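Local coordinates for protein inositol dehydrogenase (Lactobacillus casei, PDB 4MKZ) that probably acts as an oxidoreductase of the Gfo/Idh/MocA family, thought to oxidise inositols such as scyllo-inositol with a nicotinamide dinucleotide as cofactor, at residues A[25-30]-A[297-302]; A[146-151]-A[203-208]; A[190-195]-A[249-254]; A[208-213]-A[240-245]. All coordinates share one frame; numbering follows the deposited sequence.

Contact 1 (A[25-30]-A[297-302])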
loop_
_atom_site.group_PDB
_atom_site.type_symbol
_atom_site.label_atom_id
_atom_site.label_comp_id
_atom_site.label_asym_id
_atom_site.label_seq_id
_atom_site.Cartn_x
_atom_site.Cartn_y
_atom_site.Cartn_z
ATOM N N LEU A 25 7.050 22.872 30.845
ATOM C CA LEU A 25 8.185 22.161 30.279
ATOM C C LEU A 25 8.013 20.653 30.454
ATOM O O LEU A 25 8.970 19.928 30.709
ATOM C CB LEU A 25 9.496 22.671 30.872
ATOM C CG LEU A 25 9.870 24.068 30.375
ATOM C CD1 LEU A 25 11.095 24.621 31.105
ATOM C CD2 LEU A 25 10.118 24.057 28.872
ATOM N N GLY A 26 6.773 20.192 30.311
ATOM C CA GLY A 26 6.504 18.775 30.135
ATOM C C GLY A 26 7.018 18.310 28.780
ATOM O O GLY A 26 7.832 18.986 28.149
ATOM N N ARG A 27 6.543 17.162 28.318
ATOM C CA ARG A 27 7.063 16.599 27.082
ATOM C C ARG A 27 6.866 17.560 25.914
ATOM O O ARG A 27 7.813 17.857 25.172
ATOM C CB ARG A 27 6.374 15.271 26.791
ATOM C CG ARG A 27 6.907 14.542 25.578
ATOM C CD ARG A 27 5.995 13.385 25.245
ATOM N NE ARG A 27 6.638 12.403 24.381
ATOM C CZ ARG A 27 6.056 11.279 23.984
ATOM N NH1 ARG A 27 4.818 11.013 24.373
ATOM N NH2 ARG A 27 6.709 10.428 23.205
ATOM N N LEU A 28 5.635 18.045 25.756
ATOM C CA LEU A 28 5.316 18.948 24.658
ATOM C C LEU A 28 5.991 20.305 24.818
ATOM O O LEU A 28 6.487 20.868 23.849
ATOM C CB LEU A 28 3.802 19.109 24.499
ATOM C CG LEU A 28 3.336 20.052 23.392
ATOM C CD1 LEU A 28 3.849 19.597 22.045
ATOM C CD2 LEU A 28 1.812 20.164 23.385
ATOM N N GLY A 29 5.999 20.835 26.040
ATOM C CA GLY A 29 6.685 22.090 26.316
ATOM C C GLY A 29 8.151 22.056 25.921
ATOM O O GLY A 29 8.665 23.014 25.349
ATOM N N LYS A 30 8.818 20.947 26.223
ATOM C CA LYS A 30 10.226 20.794 25.887
ATOM C C LYS A 30 10.455 20.720 24.382
ATOM O O LYS A 30 11.461 21.222 23.887
ATOM C CB LYS A 30 10.818 19.579 26.599
ATOM C CG LYS A 30 11.136 19.865 28.068
ATOM C CD LYS A 30 11.631 18.618 28.777
ATOM C CE LYS A 30 12.181 18.977 30.151
ATOM N NZ LYS A 30 12.639 17.769 30.881
ATOM N N GLN A 297 5.349 6.181 16.083
ATOM C CA GLN A 297 5.078 5.607 17.405
ATOM C C GLN A 297 4.429 6.547 18.397
ATOM O O GLN A 297 3.817 6.111 19.373
ATOM C CB GLN A 297 6.370 5.051 18.007
ATOM C CG GLN A 297 6.845 3.786 17.332
ATOM C CD GLN A 297 5.789 2.700 17.341
ATOM O OE1 GLN A 297 5.319 2.271 18.399
ATOM N NE2 GLN A 297 5.390 2.263 16.154
ATOM N N ASN A 298 4.564 7.842 18.159
ATOM C CA ASN A 298 4.089 8.822 19.113
ATOM C C ASN A 298 3.872 10.163 18.440
ATOM O O ASN A 298 4.356 10.380 17.326
ATOM C CB ASN A 298 5.094 8.956 20.263
ATOM C CG ASN A 298 6.528 9.032 19.782
ATOM O OD1 ASN A 298 6.918 9.961 19.065
ATOM N ND2 ASN A 298 7.336 8.059 20.187
ATOM N N PHE A 299 3.164 11.063 19.115
ATOM C CA PHE A 299 2.898 12.379 18.536
ATOM C C PHE A 299 4.139 13.225 18.178
ATOM O O PHE A 299 4.110 13.921 17.159
ATOM C CB PHE A 299 1.863 13.176 19.355
ATOM C CG PHE A 299 2.416 13.819 20.595
ATOM C CD1 PHE A 299 2.979 15.082 20.546
ATOM C CD2 PHE A 299 2.326 13.177 21.823
ATOM C CE1 PHE A 299 3.479 15.685 21.693
ATOM C CE2 PHE A 299 2.817 13.781 22.978
ATOM C CZ PHE A 299 3.395 15.033 22.908
ATOM N N PRO A 300 5.228 13.179 18.989
ATOM C CA PRO A 300 6.354 14.025 18.588
ATOM C C PRO A 300 6.954 13.600 17.269
ATOM O O PRO A 300 7.445 14.434 16.517
ATOM C CB PRO A 300 7.376 13.822 19.723
ATOM C CG PRO A 300 6.539 13.474 20.903
ATOM C CD PRO A 300 5.462 12.584 20.320
ATOM N N GLU A 301 6.925 12.302 17.000
ATOM C CA GLU A 301 7.427 11.783 15.742
ATOM C C GLU A 301 6.467 12.146 14.599
ATOM O O GLU A 301 6.872 12.718 13.588
ATOM C CB GLU A 301 7.584 10.264 15.836
ATOM C CG GLU A 301 8.050 9.638 14.552
ATOM C CD GLU A 301 8.063 8.119 14.593
ATOM O OE1 GLU A 301 8.439 7.527 13.561
ATOM O OE2 GLU A 301 7.708 7.523 15.643
ATOM N N ARG A 302 5.191 11.834 14.774
ATOM C CA ARG A 302 4.211 12.056 13.706
ATOM C C ARG A 302 4.072 13.531 13.348
ATOM O O ARG A 302 3.996 13.884 12.170
ATOM C CB ARG A 302 2.849 11.491 14.101
ATOM C CG ARG A 302 1.692 11.910 13.185
ATOM C CD ARG A 302 1.827 11.365 11.755
ATOM N NE ARG A 302 0.706 11.824 10.929
ATOM C CZ ARG A 302 0.694 12.965 10.235
ATOM N NH1 ARG A 302 1.749 13.774 10.246
ATOM N NH2 ARG A 302 -0.381 13.298 9.520
#
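R27, in the first turn of helix 27-38, stretches straight across to the start of helix 299-302 and lays its arm against F299, P300 and N298. Its CG stands anti to the backbone N (chi1 -176°) and the chain stays extended as far as NE, which carries the guanidinium past F299 to the far helix. The aliphatic part comes first: R27 CD lies 3.9 Å from F299 CZ. Beyond it the two side chains slide past each other in opposite directions, and R27 NH1 ends 3.7 Å from F299 CE2 with the guanidinium and ring planes turned 68° apart. P300 covers one face of the guanidinium, its CG 3.6 Å from R27 NE, while R27 NH2 comes 3.7 Å from N298 CB. No hydrogen bond crosses here, so the charged group is met through carbon surfaces. L28 adds the apolar part: its CD1 touches the edge of the F299 ring at CE1, 3.9 Å away, and F307 of helix 304-320 packs on both of these side chains.

N298 is fixed by its own helix. As N-cap its OD1 accepts from E301 N at 3.1 Å, which ties its amide to the helix start, its plane 60° from the guanidinium. A citrate, probably from the crystallisation liquor, lies about 3 Å from the F299 side chain and may mark a pocket. G26 is at the N-cap position of helix 27-38 and G29 sits in its first turn, consistent with the GxGxxG signature of a Rossmann dinucleotide-binding fold.

Contact 2 (A[146-151]-A[203-208])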
loop_
_atom_site.group_PDB
_atom_site.type_symbol
_atom_site.label_atom_id
_atom_site.label_comp_id
_atom_site.label_asym_id
_atom_site.label_seq_id
_atom_site.Cartn_x
_atom_site.Cartn_y
_atom_site.Cartn_z
ATOM N N SER A 146 0.459 16.826 5.171
ATOM C CA SER A 146 -0.547 15.929 4.607
ATOM C C SER A 146 -1.959 16.506 4.769
ATOM O O SER A 146 -2.778 16.468 3.833
ATOM C CB SER A 146 -0.430 14.529 5.224
ATOM O OG SER A 146 0.802 13.919 4.858
ATOM N N TYR A 147 -2.264 17.035 5.950
ATOM C CA TYR A 147 -3.551 17.698 6.165
ATOM C C TYR A 147 -3.728 18.885 5.219
ATOM O O TYR A 147 -4.810 19.076 4.656
ATOM C CB TYR A 147 -3.738 18.144 7.628
ATOM C CG TYR A 147 -4.250 17.033 8.519
ATOM C CD1 TYR A 147 -5.608 16.760 8.614
ATOM C CD2 TYR A 147 -3.367 16.236 9.235
ATOM C CE1 TYR A 147 -6.075 15.727 9.421
ATOM C CE2 TYR A 147 -3.820 15.205 10.036
ATOM C CZ TYR A 147 -5.172 14.952 10.126
ATOM O OH TYR A 147 -5.609 13.919 10.931
ATOM N N ARG A 148 -2.671 19.670 5.048
ATOM C CA ARG A 148 -2.712 20.806 4.134
ATOM C C ARG A 148 -2.931 20.391 2.684
ATOM O O ARG A 148 -3.679 21.051 1.965
ATOM C CB ARG A 148 -1.460 21.683 4.285
ATOM C CG ARG A 148 -1.481 22.506 5.561
ATOM C CD ARG A 148 -0.124 23.133 5.847
ATOM N NE ARG A 148 0.525 23.611 4.633
ATOM C CZ ARG A 148 0.417 24.851 4.173
ATOM N NH1 ARG A 148 -0.314 25.741 4.831
ATOM N NH2 ARG A 148 1.045 25.205 3.059
ATOM N N TYR A 149 -2.308 19.288 2.267
ATOM C CA TYR A 149 -2.504 18.759 0.917
ATOM C C TYR A 149 -3.960 18.374 0.690
ATOM O O TYR A 149 -4.543 18.711 -0.341
ATOM C CB TYR A 149 -1.570 17.563 0.655
ATOM C CG TYR A 149 -1.692 16.969 -0.736
ATOM C CD1 TYR A 149 -0.914 17.436 -1.790
ATOM C CD2 TYR A 149 -2.578 15.932 -0.995
ATOM C CE1 TYR A 149 -1.033 16.889 -3.066
ATOM C CE2 TYR A 149 -2.698 15.390 -2.249
ATOM C CZ TYR A 149 -1.926 15.869 -3.281
ATOM O OH TYR A 149 -2.067 15.308 -4.529
ATOM N N ALA A 150 -4.547 17.663 1.651
ATOM C CA ALA A 150 -5.957 17.281 1.571
ATOM C C ALA A 150 -6.862 18.502 1.575
ATOM O O ALA A 150 -7.867 18.534 0.866
ATOM C CB ALA A 150 -6.333 16.351 2.724
ATOM N N LYS A 151 -6.514 19.495 2.393
ATOM C CA LYS A 151 -7.305 20.712 2.503
ATOM C C LYS A 151 -7.336 21.413 1.157
ATOM O O LYS A 151 -8.369 21.937 0.736
ATOM C CB LYS A 151 -6.688 21.638 3.550
ATOM C CG LYS A 151 -7.475 22.921 3.791
ATOM C CD LYS A 151 -8.883 22.632 4.293
ATOM C CE LYS A 151 -9.550 23.909 4.833
ATOM N NZ LYS A 151 -9.351 25.054 3.901
ATOM N N ILE A 203 -12.575 18.790 11.648
ATOM C CA ILE A 203 -13.909 18.715 11.052
ATOM C C ILE A 203 -14.425 20.127 10.742
ATOM O O ILE A 203 -14.856 20.407 9.615
ATOM C CB ILE A 203 -14.877 17.937 11.960
ATOM C CG1 ILE A 203 -14.509 16.449 11.947
ATOM C CG2 ILE A 203 -16.318 18.109 11.495
ATOM C CD1 ILE A 203 -15.089 15.665 13.096
ATOM N N ARG A 204 -14.315 21.026 11.714
ATOM C CA ARG A 204 -14.731 22.413 11.515
ATOM C C ARG A 204 -13.908 23.097 10.429
ATOM O O ARG A 204 -14.444 23.816 9.586
ATOM C CB ARG A 204 -14.637 23.186 12.832
ATOM C CG ARG A 204 -15.604 22.689 13.907
ATOM C CD ARG A 204 -15.537 23.542 15.158
ATOM N NE ARG A 204 -16.054 24.880 14.906
ATOM C CZ ARG A 204 -15.294 25.960 14.754
ATOM N NH1 ARG A 204 -13.971 25.870 14.843
ATOM N NH2 ARG A 204 -15.864 27.133 14.524
ATOM N N TRP A 205 -12.600 22.855 10.438
ATOM C CA TRP A 205 -11.698 23.475 9.475
ATOM C C TRP A 205 -12.043 23.072 8.039
ATOM O O TRP A 205 -12.221 23.931 7.175
ATOM C CB TRP A 205 -10.245 23.117 9.825
ATOM C CG TRP A 205 -9.185 23.723 8.968
ATOM C CD1 TRP A 205 -9.078 25.030 8.593
ATOM C CD2 TRP A 205 -8.036 23.057 8.432
ATOM N NE1 TRP A 205 -7.946 25.215 7.834
ATOM C CE2 TRP A 205 -7.288 24.017 7.719
ATOM C CE3 TRP A 205 -7.572 21.738 8.475
ATOM C CZ2 TRP A 205 -6.105 23.698 7.053
ATOM C CZ3 TRP A 205 -6.395 21.427 7.815
ATOM C CH2 TRP A 205 -5.681 22.399 7.112
ATOM N N PHE A 206 -12.158 21.766 7.787
ATOM C CA PHE A 206 -12.420 21.268 6.437
ATOM C C PHE A 206 -13.805 21.623 5.915
ATOM O O PHE A 206 -13.957 21.910 4.731
ATOM C CB PHE A 206 -12.241 19.739 6.369
ATOM C CG PHE A 206 -10.826 19.310 6.103
ATOM C CD1 PHE A 206 -9.920 19.167 7.139
ATOM C CD2 PHE A 206 -10.393 19.071 4.810
ATOM C CE1 PHE A 206 -8.603 18.786 6.885
ATOM C CE2 PHE A 206 -9.087 18.688 4.554
ATOM C CZ PHE A 206 -8.193 18.541 5.589
ATOM N N THR A 207 -14.798 21.579 6.794
ATOM C CA THR A 207 -16.190 21.786 6.387
ATOM C C THR A 207 -16.600 23.256 6.380
ATOM O O THR A 207 -17.320 23.694 5.482
ATOM C CB THR A 207 -17.209 20.976 7.237
ATOM O OG1 THR A 207 -17.207 21.427 8.594
ATOM C CG2 THR A 207 -16.908 19.483 7.198
ATOM N N GLY A 208 -16.138 24.008 7.376
ATOM C CA GLY A 208 -16.618 25.363 7.592
ATOM C C GLY A 208 -17.958 25.340 8.303
ATOM O O GLY A 208 -18.607 26.375 8.498
#
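K151 NZ has two partners: it forms a salt bridge with D155 one turn further along its own helix, and it makes an off-centre cation-pi contact with W205, 4.6 Å from the centroid of the five-membered ring. The lysine joins two helices, 145-155 and 191-207, of the C-terminal domain of the Gfo/Idh/MocA fold, where helices pack on a mixed sheet; their local axes run 33° apart and approach no closer than 11.3 Å. That spacing is filled by long side chains. K151 CG is anti to the backbone N, and the chain then bends at chi2 (61°) and again at its end, which drops it into the angle between two aromatic rings. Its CE sits over the face of the W205 five-membered ring, 3.7 Å from the centroid, while CG lies above the six-membered part. The next ring takes the middle of the chain: K151 CD stands over the face of F206, 4.1 Å from its centroid, in a second CH-pi contact.

F206 pushes deeper than W205 and reaches the backbone of the opposing helix. F206 CE2 lies 3.4 Å from K151 CA, and the carbonyl carbon of A150 meets the edge of the ring in its plane. Y147 meets the same ring, its CD1 4.0 Å from F206 CE1 and its own ring turned edge-on to that atom; its hydroxyl is hydrogen-bonded to T263 of strand 260-267. F206 also packs on I162 and I265 of the sheet. Y147 O, already taking the helical bond from K151 N at 2.9 Å, has F206 CZ 3.5 Å away.

Contact 3 (A[190-195]-A[249-254])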
loop_
_atom_site.group_PDB
_atom_site.type_symbol
_atom_site.label_atom_id
_atom_site.label_comp_id
_atom_site.label_asym_id
_atom_site.label_seq_id
_atom_site.Cartn_x
_atom_site.Cartn_y
_atom_site.Cartn_z
ATOM N N GLY A 190 -11.209 13.766 30.561
ATOM C CA GLY A 190 -12.002 12.836 29.770
ATOM C C GLY A 190 -11.370 12.460 28.442
ATOM O O GLY A 190 -10.543 13.195 27.898
ATOM N N LEU A 191 -11.777 11.312 27.906
ATOM C CA LEU A 191 -11.189 10.790 26.677
ATOM C C LEU A 191 -11.364 11.723 25.484
ATOM O O LEU A 191 -10.444 11.899 24.690
ATOM C CB LEU A 191 -11.802 9.420 26.349
ATOM C CG LEU A 191 -11.260 8.744 25.087
ATOM C CD1 LEU A 191 -9.833 8.302 25.291
ATOM C CD2 LEU A 191 -12.142 7.549 24.693
ATOM N N PHE A 192 -12.545 12.313 25.345
ATOM C CA PHE A 192 -12.837 13.116 24.165
ATOM C C PHE A 192 -12.195 14.501 24.211
ATOM O O PHE A 192 -11.817 15.055 23.179
ATOM C CB PHE A 192 -14.343 13.189 23.923
ATOM C CG PHE A 192 -14.972 11.842 23.719
ATOM C CD1 PHE A 192 -14.815 11.164 22.519
ATOM C CD2 PHE A 192 -15.698 11.239 24.734
ATOM C CE1 PHE A 192 -15.384 9.911 22.334
ATOM C CE2 PHE A 192 -16.263 9.994 24.554
ATOM C CZ PHE A 192 -16.103 9.328 23.352
ATOM N N LEU A 193 -12.078 15.064 25.404
ATOM C CA LEU A 193 -11.335 16.304 25.538
ATOM C C LEU A 193 -9.850 16.054 25.265
ATOM O O LEU A 193 -9.193 16.842 24.581
ATOM C CB LEU A 193 -11.541 16.911 26.921
ATOM C CG LEU A 193 -11.262 18.412 26.965
ATOM C CD1 LEU A 193 -12.502 19.202 26.578
ATOM C CD2 LEU A 193 -10.787 18.804 28.336
ATOM N N ASP A 194 -9.325 14.945 25.776
ATOM C CA ASP A 194 -7.903 14.640 25.622
ATOM C C ASP A 194 -7.509 14.287 24.198
ATOM O O ASP A 194 -6.500 14.777 23.682
ATOM C CB ASP A 194 -7.500 13.478 26.528
ATOM C CG ASP A 194 -7.266 13.901 27.951
ATOM O OD1 ASP A 194 -7.119 15.119 28.192
ATOM O OD2 ASP A 194 -7.205 13.009 28.825
ATOM N N MET A 195 -8.293 13.411 23.574
ATOM C CA MET A 195 -7.898 12.805 22.308
ATOM C C MET A 195 -8.576 13.409 21.087
ATOM O O MET A 195 -8.020 13.374 19.986
ATOM C CB MET A 195 -8.207 11.303 22.333
ATOM C CG MET A 195 -7.479 10.536 23.410
ATOM S SD MET A 195 -5.701 10.726 23.250
ATOM C CE MET A 195 -5.466 10.059 21.600
ATOM N N LEU A 249 -16.185 9.751 15.085
ATOM C CA LEU A 249 -14.938 9.827 15.831
ATOM C C LEU A 249 -14.628 8.491 16.487
ATOM O O LEU A 249 -15.523 7.816 16.962
ATOM C CB LEU A 249 -15.026 10.892 16.923
ATOM C CG LEU A 249 -15.240 12.336 16.489
ATOM C CD1 LEU A 249 -15.290 13.266 17.708
ATOM C CD2 LEU A 249 -14.113 12.745 15.551
ATOM N N VAL A 250 -13.356 8.120 16.515
ATOM C CA VAL A 250 -12.909 7.088 17.438
ATOM C C VAL A 250 -11.736 7.672 18.205
ATOM O O VAL A 250 -10.874 8.332 17.620
ATOM C CB VAL A 250 -12.508 5.782 16.735
ATOM C CG1 VAL A 250 -11.794 4.856 17.722
ATOM C CG2 VAL A 250 -13.727 5.098 16.173
ATOM N N ALA A 251 -11.732 7.489 19.523
ATOM C CA ALA A 251 -10.638 7.972 20.358
ATOM C C ALA A 251 -10.197 6.811 21.227
ATOM O O ALA A 251 -11.011 5.999 21.653
ATOM C CB ALA A 251 -11.085 9.151 21.221
ATOM N N GLY A 252 -8.904 6.706 21.482
ATOM C CA GLY A 252 -8.430 5.564 22.220
ATOM C C GLY A 252 -7.065 5.797 22.797
ATOM O O GLY A 252 -6.387 6.771 22.461
ATOM N N ARG A 253 -6.661 4.901 23.687
ATOM C CA ARG A 253 -5.383 5.068 24.361
ATOM C C ARG A 253 -4.573 3.789 24.253
ATOM O O ARG A 253 -3.514 3.666 24.864
ATOM C CB ARG A 253 -5.618 5.433 25.829
ATOM C CG ARG A 253 -6.573 6.596 26.056
ATOM C CD ARG A 253 -6.702 6.906 27.536
ATOM N NE ARG A 253 -7.600 8.028 27.817
ATOM C CZ ARG A 253 -7.247 9.311 27.760
ATOM N NH1 ARG A 253 -6.016 9.651 27.407
ATOM N NH2 ARG A 253 -8.133 10.259 28.046
ATOM N N ASN A 254 -5.070 2.846 23.457
ATOM C CA ASN A 254 -4.527 1.493 23.438
ATOM C C ASN A 254 -4.269 0.912 22.043
ATOM O O ASN A 254 -4.651 -0.225 21.758
ATOM C CB ASN A 254 -5.470 0.566 24.213
ATOM C CG ASN A 254 -4.795 -0.703 24.676
ATOM O OD1 ASN A 254 -3.592 -0.713 24.939
ATOM N ND2 ASN A 254 -5.566 -1.786 24.774
#
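D194 and R253 meet with their flat groups nearly perpendicular, carboxylate and guanidinium planes 82° apart, and a single N-H joins them in a salt bridge. R253 NH2 gives that N-H to the anti lone pair of D194 OD2 at 3.0 Å, with the oxygen tilted slightly from the guanidinium plane. The same nitrogen end has G190 O near the plane, too far for a bond. L191 lies across a face of the guanidinium: with CG anti to the backbone N, it slides past the arginine in the opposite direction and sets CD1 3.4 Å from R253 NE. M195 CG covers that same face from farther off. R253 NE is bonded to L232 O, which fixes the rotation of the extended arm, and a weak, long ion pair links R253 NH2 to E231.

Next to the arginine, A251 packs directly against the helix. A251 CB touches M195 CB at 3.8 Å and L191 CG at 3.9 Å, while M195 curls so that its CE lies 3.5 Å from G252 O.

The start of helix 191-207 thus packs at right angles on strand 246-252 of the mixed sheet of the Gfo/Idh/MocA C-terminal domain, their local axes 8.3 Å apart, just where the chain turns a corner at R253. Strands 162-172 and 234-241 flank the strand, M195 also packs on S169 and D171 of the former, and F192 leans on L341 of helix 328-347.

Contact 4 (A[208-213]-A[240-245])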
loop_
_atom_site.group_PDB
_atom_site.type_symbol
_atom_site.label_atom_id
_atom_site.label_comp_id
_atom_site.label_asym_id
_atom_site.label_seq_id
_atom_site.Cartn_x
_atom_site.Cartn_y
_atom_site.Cartn_z
ATOM N N GLY A 208 -16.138 24.008 7.376
ATOM C CA GLY A 208 -16.618 25.363 7.592
ATOM C C GLY A 208 -17.958 25.340 8.303
ATOM O O GLY A 208 -18.607 26.375 8.498
ATOM N N LYS A 209 -18.368 24.146 8.717
ATOM C CA LYS A 209 -19.677 23.942 9.312
ATOM C C LYS A 209 -19.520 23.652 10.803
ATOM O O LYS A 209 -18.412 23.364 11.268
ATOM C CB LYS A 209 -20.404 22.798 8.571
ATOM C CG LYS A 209 -20.307 22.882 7.027
ATOM C CD LYS A 209 -20.672 21.560 6.313
ATOM C CE LYS A 209 -20.400 21.607 4.801
ATOM N NZ LYS A 209 -20.684 20.310 4.097
ATOM N N GLU A 210 -20.618 23.749 11.553
ATOM C CA GLU A 210 -20.625 23.476 12.994
ATOM C C GLU A 210 -21.312 22.132 13.304
ATOM O O GLU A 210 -22.048 21.608 12.467
ATOM C CB GLU A 210 -21.350 24.589 13.743
ATOM C CG GLU A 210 -20.752 25.969 13.545
ATOM C CD GLU A 210 -19.321 26.069 14.031
ATOM O OE1 GLU A 210 -18.985 25.461 15.076
ATOM O OE2 GLU A 210 -18.531 26.783 13.370
ATOM N N ILE A 211 -21.067 21.597 14.502
ATOM C CA ILE A 211 -21.623 20.297 14.914
ATOM C C ILE A 211 -22.899 20.524 15.716
ATOM O O ILE A 211 -22.910 21.316 16.653
ATOM C CB ILE A 211 -20.629 19.496 15.790
ATOM C CG1 ILE A 211 -19.316 19.259 15.032
ATOM C CG2 ILE A 211 -21.234 18.149 16.236
ATOM C CD1 ILE A 211 -18.143 18.931 15.938
ATOM N N ASP A 212 -23.972 19.819 15.361
ATOM C CA ASP A 212 -25.259 20.065 16.001
ATOM C C ASP A 212 -25.533 19.145 17.186
ATOM O O ASP A 212 -25.746 19.609 18.300
ATOM C CB ASP A 212 -26.401 19.984 14.997
ATOM C CG ASP A 212 -27.755 20.182 15.649
ATOM O OD1 ASP A 212 -27.885 21.077 16.513
ATOM O OD2 ASP A 212 -28.690 19.438 15.311
ATOM N N LYS A 213 -25.538 17.838 16.954
ATOM C CA LYS A 213 -25.744 16.927 18.071
ATOM C C LYS A 213 -24.885 15.673 17.950
ATOM O O LYS A 213 -24.445 15.322 16.856
ATOM C CB LYS A 213 -27.230 16.586 18.256
ATOM C CG LYS A 213 -27.896 15.913 17.057
ATOM C CD LYS A 213 -29.416 15.765 17.296
ATOM C CE LYS A 213 -29.922 14.405 16.824
ATOM N NZ LYS A 213 -31.390 14.209 17.092
ATOM N N GLN A 240 -23.830 14.770 14.047
ATOM C CA GLN A 240 -24.579 15.312 12.931
ATOM C C GLN A 240 -24.269 16.795 12.855
ATOM O O GLN A 240 -24.414 17.501 13.854
ATOM C CB GLN A 240 -26.076 15.115 13.160
ATOM C CG GLN A 240 -26.923 15.502 11.975
ATOM C CD GLN A 240 -28.330 14.965 12.103
ATOM O OE1 GLN A 240 -28.796 14.196 11.257
ATOM N NE2 GLN A 240 -29.007 15.347 13.177
ATOM N N LEU A 241 -23.830 17.260 11.686
ATOM C CA LEU A 241 -23.485 18.683 11.532
ATOM C C LEU A 241 -24.698 19.502 11.055
ATOM O O LEU A 241 -25.747 18.941 10.743
ATOM C CB LEU A 241 -22.290 18.863 10.595
ATOM C CG LEU A 241 -20.893 18.666 11.196
ATOM C CD1 LEU A 241 -20.698 17.272 11.765
ATOM C CD2 LEU A 241 -19.826 18.965 10.156
ATOM N N GLU A 242 -24.535 20.820 10.984
ATOM C CA GLU A 242 -25.648 21.746 10.747
ATOM C C GLU A 242 -26.416 21.539 9.445
ATOM O O GLU A 242 -27.611 21.840 9.379
ATOM C CB GLU A 242 -25.134 23.186 10.797
ATOM C CG GLU A 242 -24.039 23.456 9.783
ATOM C CD GLU A 242 -23.775 24.928 9.580
ATOM O OE1 GLU A 242 -24.746 25.681 9.349
ATOM O OE2 GLU A 242 -22.597 25.331 9.653
ATOM N N ASP A 243 -25.739 21.045 8.413
ATOM C CA ASP A 243 -26.373 20.794 7.123
ATOM C C ASP A 243 -26.608 19.306 6.934
ATOM O O ASP A 243 -26.812 18.836 5.812
ATOM C CB ASP A 243 -25.503 21.327 5.985
ATOM C CG ASP A 243 -24.133 20.679 5.952
ATOM O OD1 ASP A 243 -23.636 20.294 7.034
ATOM O OD2 ASP A 243 -23.555 20.561 4.847
ATOM N N LYS A 244 -26.601 18.586 8.057
ATOM C CA LYS A 244 -26.806 17.138 8.099
ATOM C C LYS A 244 -25.595 16.370 7.551
ATOM O O LYS A 244 -25.717 15.195 7.193
ATOM C CB LYS A 244 -28.101 16.727 7.394
ATOM C CG LYS A 244 -29.350 17.449 7.893
ATOM C CD LYS A 244 -30.022 16.698 9.030
ATOM C CE LYS A 244 -31.287 17.425 9.500
ATOM N NZ LYS A 244 -30.998 18.828 9.914
ATOM N N THR A 245 -24.450 17.063 7.481
ATOM C CA THR A 245 -23.138 16.441 7.273
ATOM C C THR A 245 -22.925 15.487 8.414
ATOM O O THR A 245 -23.369 15.737 9.535
ATOM C CB THR A 245 -21.981 17.483 7.346
ATOM O OG1 THR A 245 -22.146 18.449 6.317
ATOM C CG2 THR A 245 -20.598 16.826 7.181
HETATM O O HOH W 1 -28.385 19.308 12.046
#
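Strands 211-219 and 234-241 pair antiparallel, I211 facing L241 in a non-hydrogen-bonded pair, before a classic beta bulge sets both D212 and K213 opposite Q240, whose O takes D212 N at 2.8 Å and, weakly, K213 N, while Q240 N bonds to K213 O at 2.9 Å.

E242 holds E210 twice, its backbone N bonding to E210 O at 3.0 Å and its side chain returning the bond. CG sits between the backbone N and the carbonyl carbon (chi1 58°), and the extended chain turns back to the segment leading into strand 211-219, where E242 OE2 accepts from E210 N at 3.2 Å. I211 and L241 diverge from the pair yet touch, I211 CG1 lying 4.1 Å from L241 CD1. K209 reaches out toward D243 in the type I turn L241 to K244 and T245 after it, though those oxygens are not surely placed; its NZ also has a salt bridge to D161. A water donates to L241 O at 3.0 Å and to D212 OD2 at 3.3 Å, joining the turn to the bulge.

One side of this antiparallel pair is covered by helices: L241 packs on I203 and T207 of helix 191-207, I211 on I200 and on A337 of helix 328-347. K213 NZ instead bonds N348 O of the third subunit. In the mixed sheet of the C-terminal domain, strand 211-219 has 234-241 on one side and 351-352 on the other, and D212 pairs by backbone with V353 just beyond the latter.

How the contacts relate
Contact 1 opens in the Rossmann domain at 25-30 and closes last, at 297-302, tying the start of helix 27-38 to helix 299-302, late in the chain; the other three nest inside its long loop. The chain then enters 146-151, which opens contact 2. Next, 190-195 begins helix 191-207 and opens contact 3 before 203-208 closes contact 2, so these two cross. Contact 4 starts at G208, shared with contact 2, and closes at 240-245; contact 3 closes just after, at 249-254, enclosing contact 4. Helix 191-207 meets helix 145-155 and the sheet, while a salt bridge from R204 NH2 to E210 OE2, 2.9 Å, joins contacts 2 and 4. R302 packs on Y147 between contacts 1 and 2.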